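PDB 6GMM: adhesin LabA from Helicobacter pylori, which is thought to act as a lectin for LacdiNAc-bearing glycans, attaching the bacterium to the gastric mucosa. Local coordinates for residues Lys250-Ala255 with Gln305-Asp310; Gln194-Ile199 with Ala244-Ile249; Glu257-Val262 with Ala298-Arg303. All coordinates share one frame; numbering follows the deposited sequence.

Contact 1. Residues Lys250-Ala255 with Gln305-Asp310; sequences KNAAIA and QAVVKD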
ATOM      1  N   LYS A 250      -6.941   4.356  -2.770  1.00 22.29           N
ATOM      2  CA  LYS A 250      -6.060   5.488  -2.545  1.00 23.04           C
ATOM      3  C   LYS A 250      -4.646   5.015  -2.157  1.00 24.98           C
ATOM      4  O   LYS A 250      -3.666   5.415  -2.793  1.00 24.43           O
ATOM      5  CB  LYS A 250      -6.695   6.483  -1.549  1.00 28.06           C
ATOM      6  CG  LYS A 250      -5.693   7.414  -0.864  1.00 53.94           C
ATOM      7  CD  LYS A 250      -6.374   8.513  -0.045  1.00 74.80           C
ATOM      8  CE  LYS A 250      -5.376   9.422   0.649  1.00 91.99           C
ATOM      9  NZ  LYS A 250      -5.981  10.727   1.045  1.00102.14           N
ATOM     10  N   ASN A 251      -4.563   4.091  -1.194  1.00 20.49           N
ATOM     11  CA  ASN A 251      -3.306   3.502  -0.735  1.00 19.46           C
ATOM     12  C   ASN A 251      -2.611   2.660  -1.822  1.00 23.88           C
ATOM     13  O   ASN A 251      -1.439   2.885  -2.082  1.00 24.43           O
ATOM     14  CB  ASN A 251      -3.517   2.723   0.565  1.00 20.49           C
ATOM     15  CG  ASN A 251      -3.636   3.612   1.792  1.00 37.27           C
ATOM     16  OD1 ASN A 251      -2.780   4.447   2.066  1.00 34.97           O
ATOM     17  ND2 ASN A 251      -4.688   3.444   2.582  1.00 21.59           N
ATOM     18  N   ALA A 252      -3.312   1.740  -2.488  1.00 20.99           N
ATOM     19  CA  ALA A 252      -2.700   0.945  -3.582  1.00 21.46           C
ATOM     20  C   ALA A 252      -2.207   1.861  -4.754  1.00 24.48           C
ATOM     21  O   ALA A 252      -1.257   1.496  -5.439  1.00 22.54           O
ATOM     22  CB  ALA A 252      -3.703  -0.071  -4.125  1.00 22.54           C
ATOM     23  N   ALA A 253      -2.884   3.014  -4.995  1.00 20.13           N
ATOM     24  CA  ALA A 253      -2.502   3.960  -6.055  1.00 19.91           C
ATOM     25  C   ALA A 253      -1.192   4.631  -5.672  1.00 21.98           C
ATOM     26  O   ALA A 253      -0.326   4.815  -6.530  1.00 21.05           O
ATOM     27  CB  ALA A 253      -3.589   5.009  -6.274  1.00 20.41           C
ATOM     28  N   ILE A 254      -1.019   4.921  -4.365  1.00 18.40           N
ATOM     29  CA  ILE A 254       0.235   5.500  -3.848  1.00 17.54           C
ATOM     30  C   ILE A 254       1.381   4.485  -4.110  1.00 20.25           C
ATOM     31  O   ILE A 254       2.412   4.873  -4.666  1.00 19.62           O
ATOM     32  CB  ILE A 254       0.130   5.989  -2.368  1.00 19.18           C
ATOM     33  CG1 ILE A 254      -0.887   7.166  -2.254  1.00 20.22           C
ATOM     34  CG2 ILE A 254       1.523   6.436  -1.831  1.00 20.02           C
ATOM     35  CD1 ILE A 254      -1.115   7.819  -0.718  1.00 17.39           C
ATOM     36  N   ALA A 255       1.139   3.180  -3.839  1.00 16.39           N
ATOM     37  CA  ALA A 255       2.140   2.118  -4.064  1.00 16.34           C
ATOM     38  C   ALA A 255       2.558   2.032  -5.537  1.00 20.44           C
ATOM     39  O   ALA A 255       3.699   1.713  -5.824  1.00 20.38           O
ATOM     40  CB  ALA A 255       1.589   0.773  -3.604  1.00 16.27           C
ATOM     41  N   GLN A 305       0.496  -2.782   3.398  1.00 18.84           N
ATOM     42  CA  GLN A 305      -0.032  -3.068   4.738  1.00 19.04           C
ATOM     43  C   GLN A 305      -1.295  -2.212   5.044  1.00 21.39           C
ATOM     44  O   GLN A 305      -2.253  -2.740   5.624  1.00 21.48           O
ATOM     45  CB  GLN A 305       1.074  -2.853   5.814  1.00 20.21           C
ATOM     46  CG  GLN A 305       0.640  -3.195   7.254  1.00 32.73           C
ATOM     47  CD  GLN A 305       0.092  -4.596   7.477  1.00 45.12           C
ATOM     48  OE1 GLN A 305       0.423  -5.563   6.776  1.00 34.57           O
ATOM     49  NE2 GLN A 305      -0.707  -4.744   8.523  1.00 37.94           N
ATOM     50  N   ALA A 306      -1.319  -0.914   4.622  1.00 17.23           N
ATOM     51  CA  ALA A 306      -2.474  -0.040   4.892  1.00 17.18           C
ATOM     52  C   ALA A 306      -3.722  -0.533   4.176  1.00 19.79           C
ATOM     53  O   ALA A 306      -4.848  -0.367   4.675  1.00 17.59           O
ATOM     54  CB  ALA A 306      -2.169   1.387   4.497  1.00 17.21           C
ATOM     55  N   VAL A 307      -3.517  -1.153   3.006  1.00 17.30           N
ATOM     56  CA  VAL A 307      -4.600  -1.742   2.214  1.00 17.16           C
ATOM     57  C   VAL A 307      -5.215  -2.878   3.059  1.00 20.28           C
ATOM     58  O   VAL A 307      -6.441  -2.966   3.087  1.00 17.74           O
ATOM     59  CB  VAL A 307      -4.131  -2.223   0.821  1.00 17.88           C
ATOM     60  CG1 VAL A 307      -5.206  -3.106   0.145  1.00 17.29           C
ATOM     61  CG2 VAL A 307      -3.734  -1.031  -0.073  1.00 16.61           C
ATOM     62  N   VAL A 308      -4.371  -3.693   3.765  1.00 17.75           N
ATOM     63  CA  VAL A 308      -4.835  -4.801   4.628  1.00 18.98           C
ATOM     64  C   VAL A 308      -5.725  -4.222   5.717  1.00 25.60           C
ATOM     65  O   VAL A 308      -6.858  -4.666   5.903  1.00 25.98           O
ATOM     66  CB  VAL A 308      -3.696  -5.657   5.257  1.00 21.88           C
ATOM     67  CG1 VAL A 308      -4.260  -6.756   6.155  1.00 22.24           C
ATOM     68  CG2 VAL A 308      -2.775  -6.248   4.204  1.00 21.15           C
ATOM     69  N   LYS A 309      -5.218  -3.185   6.376  1.00 24.36           N
ATOM     70  CA  LYS A 309      -5.865  -2.502   7.481  1.00 26.03           C
ATOM     71  C   LYS A 309      -7.181  -1.859   7.096  1.00 32.38           C
ATOM     72  O   LYS A 309      -8.109  -1.933   7.897  1.00 33.61           O
ATOM     73  CB  LYS A 309      -4.903  -1.508   8.139  1.00 27.33           C
ATOM     74  CG  LYS A 309      -3.659  -2.190   8.759  1.00 37.00           C
ATOM     75  CD  LYS A 309      -3.940  -3.433   9.634  1.00 40.81           C
ATOM     76  CE  LYS A 309      -4.470  -3.134  11.015  1.00 54.06           C
ATOM     77  NZ  LYS A 309      -4.606  -4.379  11.826  1.00 69.55           N
ATOM     78  N   ASP A 310      -7.289  -1.293   5.867  1.00 28.06           N
ATOM     79  CA  ASP A 310      -8.549  -0.714   5.351  1.00 28.39           C
ATOM     80  C   ASP A 310      -9.578  -1.842   5.107  1.00 29.31           C
ATOM     81  O   ASP A 310     -10.734  -1.755   5.557  1.00 27.75           O
ATOM     82  CB  ASP A 310      -8.315   0.063   4.047  1.00 29.78           C
ATOM     83  CG  ASP A 310      -7.404   1.262   4.146  1.00 47.18           C
ATOM     84  OD1 ASP A 310      -7.461   1.977   5.184  1.00 50.07           O
ATOM     85  OD2 ASP A 310      -6.663   1.521   3.169  1.00 53.31           O
TER
HETATM   86  O   HOH W   1      -6.228   4.392   5.173  1.00 25.74           O
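Asn-251 meets Ala-306, Val-307 and Asp-310 across two antiparallel neighbours, helix 239-264 and helix 287-311, whose axes come within 9.0 Å over these residues. The close, apolar half of the contact is made by Val-307. With CG1 anti to the backbone N (chi1 168°), CG2 lies anti to the carbonyl carbon, and from there it packs against helix 239-264, 3.7 Å from the backbone N of Ala-252 and 3.8 Å from Asn-251 CB. Ala-252 CB closes this buried side with a looser touch on the same methyl. Ala-306 CB packs against the amide of Asn-251, 3.8 Å from ND2 and equally near CG.

In the polar half the side chains of Asn-251 and Asp-310 meet with their amide and carboxylate planes only 16° apart. ND2 donates to the syn lone pair of Asp-310 OD2 at 2.8 Å, a short bond that is somewhat bent, at 142°. A water completes a small ring: it accepts from Asn-251 ND2 at 3.2 Å and donates to Asp-310 OD1 at 2.7 Å. This half is wetter, and Asp-310 and Ala-306 remain partly exposed, whereas Asn-251 itself is buried.

The other end of the amide is also used, its oxygen being bonded to Arg-303. With its NH2 on the carboxylate and the water and its oxygen on a guanidinium, the buried amide can hardly be flipped without losing these bonds; its orientation is fixed, and two charged groups are linked through a neutral one.

Contact 2. Residues Gln194-Ile199 with Ala244-Ile249; sequences QASTII and AIQDMI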
ATOM      1  N   GLN A 194     -10.478   2.769 -12.809  1.00 18.38           N
ATOM      2  CA  GLN A 194     -11.715   2.053 -13.115  1.00 17.86           C
ATOM      3  C   GLN A 194     -12.389   1.697 -11.802  1.00 21.71           C
ATOM      4  O   GLN A 194     -13.583   1.940 -11.642  1.00 23.30           O
ATOM      5  CB  GLN A 194     -11.447   0.766 -13.926  1.00 18.57           C
ATOM      6  CG  GLN A 194     -10.954   0.948 -15.363  1.00 17.94           C
ATOM      7  CD  GLN A 194     -11.369   2.253 -15.983  1.00 35.47           C
ATOM      8  OE1 GLN A 194     -12.559   2.561 -16.149  1.00 30.92           O
ATOM      9  NE2 GLN A 194     -10.382   3.053 -16.324  1.00 24.68           N
ATOM     10  N   ALA A 195     -11.605   1.199 -10.836  1.00 17.73           N
ATOM     11  CA  ALA A 195     -12.101   0.813  -9.518  1.00 16.96           C
ATOM     12  C   ALA A 195     -12.669   2.049  -8.814  1.00 20.35           C
ATOM     13  O   ALA A 195     -13.662   1.929  -8.106  1.00 19.22           O
ATOM     14  CB  ALA A 195     -10.966   0.228  -8.699  1.00 16.77           C
ATOM     15  N   SER A 196     -12.041   3.236  -9.010  1.00 17.41           N
ATOM     16  CA  SER A 196     -12.507   4.464  -8.348  1.00 17.72           C
ATOM     17  C   SER A 196     -13.791   4.948  -8.946  1.00 26.16           C
ATOM     18  O   SER A 196     -14.648   5.435  -8.217  1.00 28.96           O
ATOM     19  CB  SER A 196     -11.446   5.558  -8.383  1.00 19.73           C
ATOM     20  OG  SER A 196     -11.859   6.656  -7.586  1.00 27.47           O
ATOM     21  N   THR A 197     -13.959   4.777 -10.276  1.00 22.09           N
ATOM     22  CA  THR A 197     -15.170   5.149 -10.989  1.00 20.43           C
ATOM     23  C   THR A 197     -16.357   4.378 -10.437  1.00 22.39           C
ATOM     24  O   THR A 197     -17.416   4.985 -10.220  1.00 22.59           O
ATOM     25  CB  THR A 197     -14.997   4.939 -12.491  1.00 24.85           C
ATOM     26  OG1 THR A 197     -14.026   5.872 -12.962  1.00 27.25           O
ATOM     27  CG2 THR A 197     -16.314   5.133 -13.272  1.00 18.62           C
ATOM     28  N   ILE A 198     -16.210   3.054 -10.239  1.00 17.50           N
ATOM     29  CA  ILE A 198     -17.277   2.221  -9.678  1.00 17.51           C
ATOM     30  C   ILE A 198     -17.785   2.811  -8.353  1.00 21.12           C
ATOM     31  O   ILE A 198     -18.924   3.205  -8.294  1.00 21.43           O
ATOM     32  CB  ILE A 198     -16.821   0.754  -9.481  1.00 18.77           C
ATOM     33  CG1 ILE A 198     -16.566   0.046 -10.839  1.00 18.44           C
ATOM     34  CG2 ILE A 198     -17.841  -0.014  -8.606  1.00 17.56           C
ATOM     35  CD1 ILE A 198     -15.912  -1.320 -10.705  1.00 17.39           C
ATOM     36  N   ILE A 199     -16.904   2.931  -7.339  1.00 21.48           N
ATOM     37  CA  ILE A 199     -17.201   3.373  -5.979  1.00 22.33           C
ATOM     38  C   ILE A 199     -17.602   4.842  -5.934  1.00 24.37           C
ATOM     39  O   ILE A 199     -18.614   5.163  -5.303  1.00 22.45           O
ATOM     40  CB  ILE A 199     -16.038   3.028  -4.986  1.00 25.87           C
ATOM     41  CG1 ILE A 199     -15.472   1.594  -5.222  1.00 26.29           C
ATOM     42  CG2 ILE A 199     -16.468   3.209  -3.522  1.00 26.71           C
ATOM     43  CD1 ILE A 199     -16.407   0.376  -4.822  1.00 34.10           C
ATOM     44  N   ALA A 244     -13.965   1.973   3.267  1.00 21.14           N
ATOM     45  CA  ALA A 244     -12.832   1.045   3.306  1.00 19.88           C
ATOM     46  C   ALA A 244     -12.276   0.823   1.916  1.00 22.36           C
ATOM     47  O   ALA A 244     -11.068   0.782   1.749  1.00 22.75           O
ATOM     48  CB  ALA A 244     -13.267  -0.282   3.895  1.00 20.65           C
ATOM     49  N   ILE A 245     -13.143   0.722   0.917  1.00 18.13           N
ATOM     50  CA  ILE A 245     -12.687   0.441  -0.439  1.00 17.66           C
ATOM     51  C   ILE A 245     -12.017   1.655  -1.060  1.00 19.62           C
ATOM     52  O   ILE A 245     -11.005   1.498  -1.746  1.00 17.47           O
ATOM     53  CB  ILE A 245     -13.817  -0.164  -1.320  1.00 19.35           C
ATOM     54  CG1 ILE A 245     -14.324  -1.513  -0.709  1.00 19.47           C
ATOM     55  CG2 ILE A 245     -13.301  -0.355  -2.754  1.00 18.68           C
ATOM     56  CD1 ILE A 245     -15.603  -2.155  -1.426  1.00 18.34           C
ATOM     57  N   GLN A 246     -12.564   2.858  -0.815  1.00 19.12           N
ATOM     58  CA  GLN A 246     -11.988   4.116  -1.318  1.00 19.71           C
ATOM     59  C   GLN A 246     -10.571   4.302  -0.843  1.00 24.56           C
ATOM     60  O   GLN A 246      -9.704   4.641  -1.654  1.00 26.90           O
ATOM     61  CB  GLN A 246     -12.842   5.327  -0.908  1.00 21.45           C
ATOM     62  CG  GLN A 246     -14.193   5.373  -1.658  1.00 20.93           C
ATOM     63  CD  GLN A 246     -14.108   5.954  -3.054  1.00 41.44           C
ATOM     64  OE1 GLN A 246     -14.803   6.938  -3.356  1.00 32.01           O
ATOM     65  NE2 GLN A 246     -13.338   5.307  -3.974  1.00 29.49           N
ATOM     66  N   ASP A 247     -10.313   4.022   0.454  1.00 19.85           N
ATOM     67  CA  ASP A 247      -8.980   4.139   1.063  1.00 18.84           C
ATOM     68  C   ASP A 247      -8.045   3.041   0.496  1.00 24.26           C
ATOM     69  O   ASP A 247      -6.861   3.295   0.270  1.00 24.10           O
ATOM     70  CB  ASP A 247      -9.122   3.992   2.572  1.00 21.01           C
ATOM     71  CG  ASP A 247      -9.777   5.168   3.284  1.00 32.54           C
ATOM     72  OD1 ASP A 247      -9.617   6.327   2.808  1.00 31.25           O
ATOM     73  OD2 ASP A 247     -10.330   4.954   4.388  1.00 39.10           O
ATOM     74  N   MET A 248      -8.591   1.826   0.236  1.00 21.22           N
ATOM     75  CA  MET A 248      -7.845   0.711  -0.356  1.00 20.62           C
ATOM     76  C   MET A 248      -7.302   1.151  -1.731  1.00 24.61           C
ATOM     77  O   MET A 248      -6.129   0.967  -2.022  1.00 23.54           O
ATOM     78  CB  MET A 248      -8.768  -0.493  -0.540  1.00 22.34           C
ATOM     79  CG  MET A 248      -8.894  -1.358   0.684  1.00 27.07           C
ATOM     80  SD  MET A 248     -10.066  -2.703   0.419  1.00 32.13           S
ATOM     81  CE  MET A 248      -9.089  -3.756  -0.556  1.00 29.71           C
ATOM     82  N   ILE A 249      -8.153   1.790  -2.537  1.00 21.67           N
ATOM     83  CA  ILE A 249      -7.805   2.309  -3.865  1.00 20.67           C
ATOM     84  C   ILE A 249      -6.728   3.418  -3.732  1.00 24.49           C
ATOM     85  O   ILE A 249      -5.747   3.420  -4.488  1.00 21.78           O
ATOM     86  CB  ILE A 249      -9.112   2.831  -4.540  1.00 22.79           C
ATOM     87  CG1 ILE A 249     -10.011   1.655  -4.982  1.00 21.70           C
ATOM     88  CG2 ILE A 249      -8.820   3.812  -5.705  1.00 22.75           C
ATOM     89  CD1 ILE A 249     -11.552   2.033  -5.226  1.00 19.51           C
TER
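The backbone bond from Ile-249 N to Ile-245 O, 3.0 Å long, joins two successive turns of helix 239-264 whose isoleucines both press on Ile-199 of helix 188-205. The two segments form an antiparallel helix pair within the helical bundle of the adhesin, packed through isoleucines on its buried side, with Ser-196 and Gln-246 at its partly exposed edge. No hydrogen bond joins them, and the contact is largely apolar, with the Gln-246 amide laid on the side chain of Ile-199. Ile-199 CD1 reaches Ile-245 CG2 at 3.8 Å, the two side chains crossing at about a right angle, while its CG1 rests 3.9 Å from Ile-249 CD1. Its remaining branch, CG2, is anti to the backbone N and meets Gln-246 CD at 3.7 Å. Gln-246 bends at chi2 (-81°), which lays its chain alongside Ile-199, the two running in opposite directions; Gln-246 OE1 has a weak hydrogen bond to Thr-200 OG1. One turn away, Ile-249 CD1 lies 3.6 Å from Ala-195 O, and Ile-249 CG2 faces Ser-196 CB.

The axes are 10.1 Å apart at closest. Helix 57-76 packs on both segments, through Ala-69 on Ala-195 and Leu-72 on Ile-245; helix 128-145 lies against Gln-194 and Ile-198, and helix 287-311 against Met-248.

Contact 3. Residues Glu257-Val262 with Ala298-Arg303; sequences EQSKIV and AEILNR
Ile-300 reaches across an antiparallel pair of consecutive helices, 239-264 and 287-311, joined by a long connection, to touch Gln-258, Ser-259 and Val-262. Over these residues the two axes approach to 9.4 Å, at 153° between their directions. Ile-300 keeps CG1 anti to its carbonyl carbon and extends the chain beyond it (chi2 173°), which carries CD1 well toward the opposite helix. That terminal methyl meets Val-262 CG2 at 3.6 Å, tip to tip, and lies just as near Ser-259 OG. Further back along the same side chain, CG1 packs 3.7 Å from Gln-258 CB.

Gln-258 forms the other edge of this first shell. Bent at chi2, it brings its amide end against CB of Glu-299, with OE1 3.8 Å from Glu-299 CB. The amide and carboxylate planes stand 60° apart, and no hydrogen bond joins the two side chains; the Gln-258 side chain, through CG and the amide, rests on Glu-299 CB.

The next shell holds these groups in position. Ser-259 OG is hydrogen-bonded to Ala-255 O, one turn earlier on its own helix, which turns the hydroxyl back to its own backbone while its flank meets the methyl of Ile-300. Helix 32-50 packs against the buried side, with Ile-50 on Ser-259 and Val-262, Ala-46 on Val-262, and Leu-49 on Ile-300. On the more exposed side the carboxylate of Glu-299 is held within its own helix by Arg-303, one turn on. The guanidinium approaches side-on, and both bonds lie close to its plane: NE donates to Glu-299 OE2 at 3.1 Å, and NH1 donates to that same Glu-299 OE2 at 3.3 Å.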
ATOM      1  N   GLU A 257       2.467   4.608  -7.820  1.00 24.04           N
ATOM      2  CA  GLU A 257       3.282   5.799  -8.133  1.00 25.50           C
ATOM      3  C   GLU A 257       4.745   5.564  -7.693  1.00 29.27           C
ATOM      4  O   GLU A 257       5.683   5.866  -8.440  1.00 27.12           O
ATOM      5  CB  GLU A 257       2.759   7.043  -7.373  1.00 27.39           C
ATOM      6  CG  GLU A 257       1.805   7.929  -8.161  1.00 38.58           C
ATOM      7  CD  GLU A 257       2.396   8.601  -9.391  1.00 58.31           C
ATOM      8  OE1 GLU A 257       3.179   9.569  -9.241  1.00 47.37           O
ATOM      9  OE2 GLU A 257       2.036   8.182 -10.512  1.00 51.35           O
ATOM     10  N   GLN A 258       4.919   5.022  -6.466  1.00 25.43           N
ATOM     11  CA  GLN A 258       6.214   4.756  -5.847  1.00 24.57           C
ATOM     12  C   GLN A 258       6.977   3.690  -6.616  1.00 28.99           C
ATOM     13  O   GLN A 258       8.205   3.696  -6.583  1.00 30.96           O
ATOM     14  CB  GLN A 258       6.047   4.349  -4.362  1.00 24.73           C
ATOM     15  CG  GLN A 258       5.497   5.463  -3.453  1.00 17.04           C
ATOM     16  CD  GLN A 258       6.480   6.599  -3.308  1.00 37.69           C
ATOM     17  OE1 GLN A 258       7.652   6.392  -2.979  1.00 31.84           O
ATOM     18  NE2 GLN A 258       6.036   7.826  -3.571  1.00 23.35           N
ATOM     19  N   SER A 259       6.258   2.798  -7.319  1.00 24.24           N
ATOM     20  CA  SER A 259       6.850   1.743  -8.127  1.00 24.64           C
ATOM     21  C   SER A 259       7.580   2.337  -9.325  1.00 30.58           C
ATOM     22  O   SER A 259       8.500   1.693  -9.820  1.00 32.08           O
ATOM     23  CB  SER A 259       5.788   0.749  -8.585  1.00 29.92           C
ATOM     24  OG  SER A 259       5.257   0.049  -7.471  1.00 38.44           O
ATOM     25  N   LYS A 260       7.205   3.563  -9.780  1.00 25.93           N
ATOM     26  CA  LYS A 260       7.936   4.247 -10.867  1.00 26.55           C
ATOM     27  C   LYS A 260       9.382   4.469 -10.408  1.00 31.19           C
ATOM     28  O   LYS A 260      10.315   4.304 -11.200  1.00 32.98           O
ATOM     29  CB  LYS A 260       7.340   5.640 -11.156  1.00 28.68           C
ATOM     30  CG  LYS A 260       5.965   5.668 -11.803  1.00 28.31           C
ATOM     31  CD  LYS A 260       5.526   7.125 -11.984  1.00 32.34           C
ATOM     32  CE  LYS A 260       4.209   7.250 -12.715  1.00 43.05           C
ATOM     33  NZ  LYS A 260       3.725   8.662 -12.729  1.00 51.53           N
ATOM     34  N   ILE A 261       9.553   4.898  -9.128  1.00 24.45           N
ATOM     35  CA  ILE A 261      10.848   5.166  -8.521  1.00 24.00           C
ATOM     36  C   ILE A 261      11.676   3.875  -8.523  1.00 27.28           C
ATOM     37  O   ILE A 261      12.755   3.858  -9.105  1.00 28.45           O
ATOM     38  CB  ILE A 261      10.748   5.819  -7.114  1.00 26.52           C
ATOM     39  CG1 ILE A 261       9.879   7.107  -7.121  1.00 27.87           C
ATOM     40  CG2 ILE A 261      12.141   6.098  -6.552  1.00 26.50           C
ATOM     41  CD1 ILE A 261       9.339   7.561  -5.728  1.00 30.81           C
ATOM     42  N   VAL A 262      11.129   2.788  -7.949  1.00 21.26           N
ATOM     43  CA  VAL A 262      11.767   1.469  -7.901  1.00 20.07           C
ATOM     44  C   VAL A 262      12.163   1.060  -9.305  1.00 23.25           C
ATOM     45  O   VAL A 262      13.297   0.665  -9.501  1.00 25.01           O
ATOM     46  CB  VAL A 262      10.815   0.426  -7.280  1.00 21.71           C
ATOM     47  CG1 VAL A 262      11.460  -0.946  -7.237  1.00 21.81           C
ATOM     48  CG2 VAL A 262      10.360   0.846  -5.894  1.00 20.17           C
ATOM     49  N   ALA A 298      10.191   1.189   0.878  1.00 21.79           N
ATOM     50  CA  ALA A 298       9.603   1.207   2.213  1.00 21.73           C
ATOM     51  C   ALA A 298       8.185   1.736   2.178  1.00 25.99           C
ATOM     52  O   ALA A 298       7.354   1.223   2.942  1.00 26.47           O
ATOM     53  CB  ALA A 298      10.457   2.012   3.175  1.00 21.84           C
ATOM     54  N   GLU A 299       7.893   2.741   1.283  1.00 21.98           N
ATOM     55  CA  GLU A 299       6.536   3.324   1.119  1.00 21.77           C
ATOM     56  C   GLU A 299       5.568   2.308   0.587  1.00 22.74           C
ATOM     57  O   GLU A 299       4.508   2.120   1.175  1.00 23.11           O
ATOM     58  CB  GLU A 299       6.518   4.566   0.215  1.00 23.63           C
ATOM     59  CG  GLU A 299       6.176   5.855   0.939  1.00 37.41           C
ATOM     60  CD  GLU A 299       4.779   5.958   1.522  1.00 59.03           C
ATOM     61  OE1 GLU A 299       4.545   5.396   2.616  1.00 54.51           O
ATOM     62  OE2 GLU A 299       3.950   6.689   0.935  1.00 53.92           O
ATOM     63  N   ILE A 300       5.947   1.618  -0.510  1.00 18.02           N
ATOM     64  CA  ILE A 300       5.183   0.523  -1.112  1.00 17.29           C
ATOM     65  C   ILE A 300       4.736  -0.440  -0.014  1.00 20.62           C
ATOM     66  O   ILE A 300       3.554  -0.746   0.085  1.00 21.91           O
ATOM     67  CB  ILE A 300       6.022  -0.189  -2.183  1.00 19.14           C
ATOM     68  CG1 ILE A 300       6.240   0.744  -3.391  1.00 18.90           C
ATOM     69  CG2 ILE A 300       5.399  -1.532  -2.563  1.00 19.76           C
ATOM     70  CD1 ILE A 300       7.157   0.255  -4.406  1.00 26.62           C
ATOM     71  N   LEU A 301       5.653  -0.848   0.844  1.00 17.15           N
ATOM     72  CA  LEU A 301       5.345  -1.733   1.963  1.00 17.49           C
ATOM     73  C   LEU A 301       4.343  -1.110   2.955  1.00 21.20           C
ATOM     74  O   LEU A 301       3.380  -1.782   3.366  1.00 19.81           O
ATOM     75  CB  LEU A 301       6.650  -2.174   2.650  1.00 17.81           C
ATOM     76  CG  LEU A 301       7.516  -3.099   1.771  1.00 22.63           C
ATOM     77  CD1 LEU A 301       8.809  -3.522   2.477  1.00 23.59           C
ATOM     78  CD2 LEU A 301       6.706  -4.302   1.252  1.00 25.58           C
ATOM     79  N   ASN A 302       4.516   0.200   3.262  1.00 17.63           N
ATOM     80  CA  ASN A 302       3.619   0.930   4.170  1.00 17.68           C
ATOM     81  C   ASN A 302       2.215   0.837   3.582  1.00 22.71           C
ATOM     82  O   ASN A 302       1.295   0.374   4.270  1.00 24.21           O
ATOM     83  CB  ASN A 302       4.048   2.412   4.291  1.00 18.54           C
ATOM     84  CG  ASN A 302       3.086   3.318   5.037  1.00 59.21           C
ATOM     85  OD1 ASN A 302       2.128   3.867   4.473  1.00 59.25           O
ATOM     86  ND2 ASN A 302       3.343   3.524   6.316  1.00 54.73           N
ATOM     87  N   ARG A 303       2.087   1.210   2.291  1.00 18.03           N
ATOM     88  CA  ARG A 303       0.820   1.215   1.555  1.00 18.28           C
ATOM     89  C   ARG A 303       0.173  -0.158   1.424  1.00 19.95           C
ATOM     90  O   ARG A 303      -1.020  -0.256   1.696  1.00 19.43           O
ATOM     91  CB  ARG A 303       0.983   1.899   0.191  1.00 16.72           C
ATOM     92  CG  ARG A 303       1.440   3.357   0.323  1.00 16.58           C
ATOM     93  CD  ARG A 303       0.512   4.185   1.196  1.00 22.30           C
ATOM     94  NE  ARG A 303       1.136   5.460   1.543  1.00 34.39           N
ATOM     95  CZ  ARG A 303       0.506   6.482   2.111  1.00 47.28           C
ATOM     96  NH1 ARG A 303       1.157   7.608   2.371  1.00 32.26           N
ATOM     97  NH2 ARG A 303      -0.788   6.397   2.396  1.00 35.55           N
TER

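In the fold
Helix 239-264 takes part in all three contacts. Near its start it packs against helix 188-205 in contact 2, and further on it pairs with helix 287-311 in contacts 1 and 3, the latter nested along the chain inside the loop that contact 1 closes. Contact 1 lies between the others, its centre about 11 Å from each, whereas the centres of contacts 2 and 3 are about 19 Å apart, their nearest atoms about 6 Å, and the two contacts do not touch. A probable hydrogen bond between Asn-251 OD1 and Arg-303 NH2, 2.8 Å long, joins contact 1 to contact 3. Toward contact 2 the join is by packing, Val-307 CG2 lying 3.7 Å from Met-248 O.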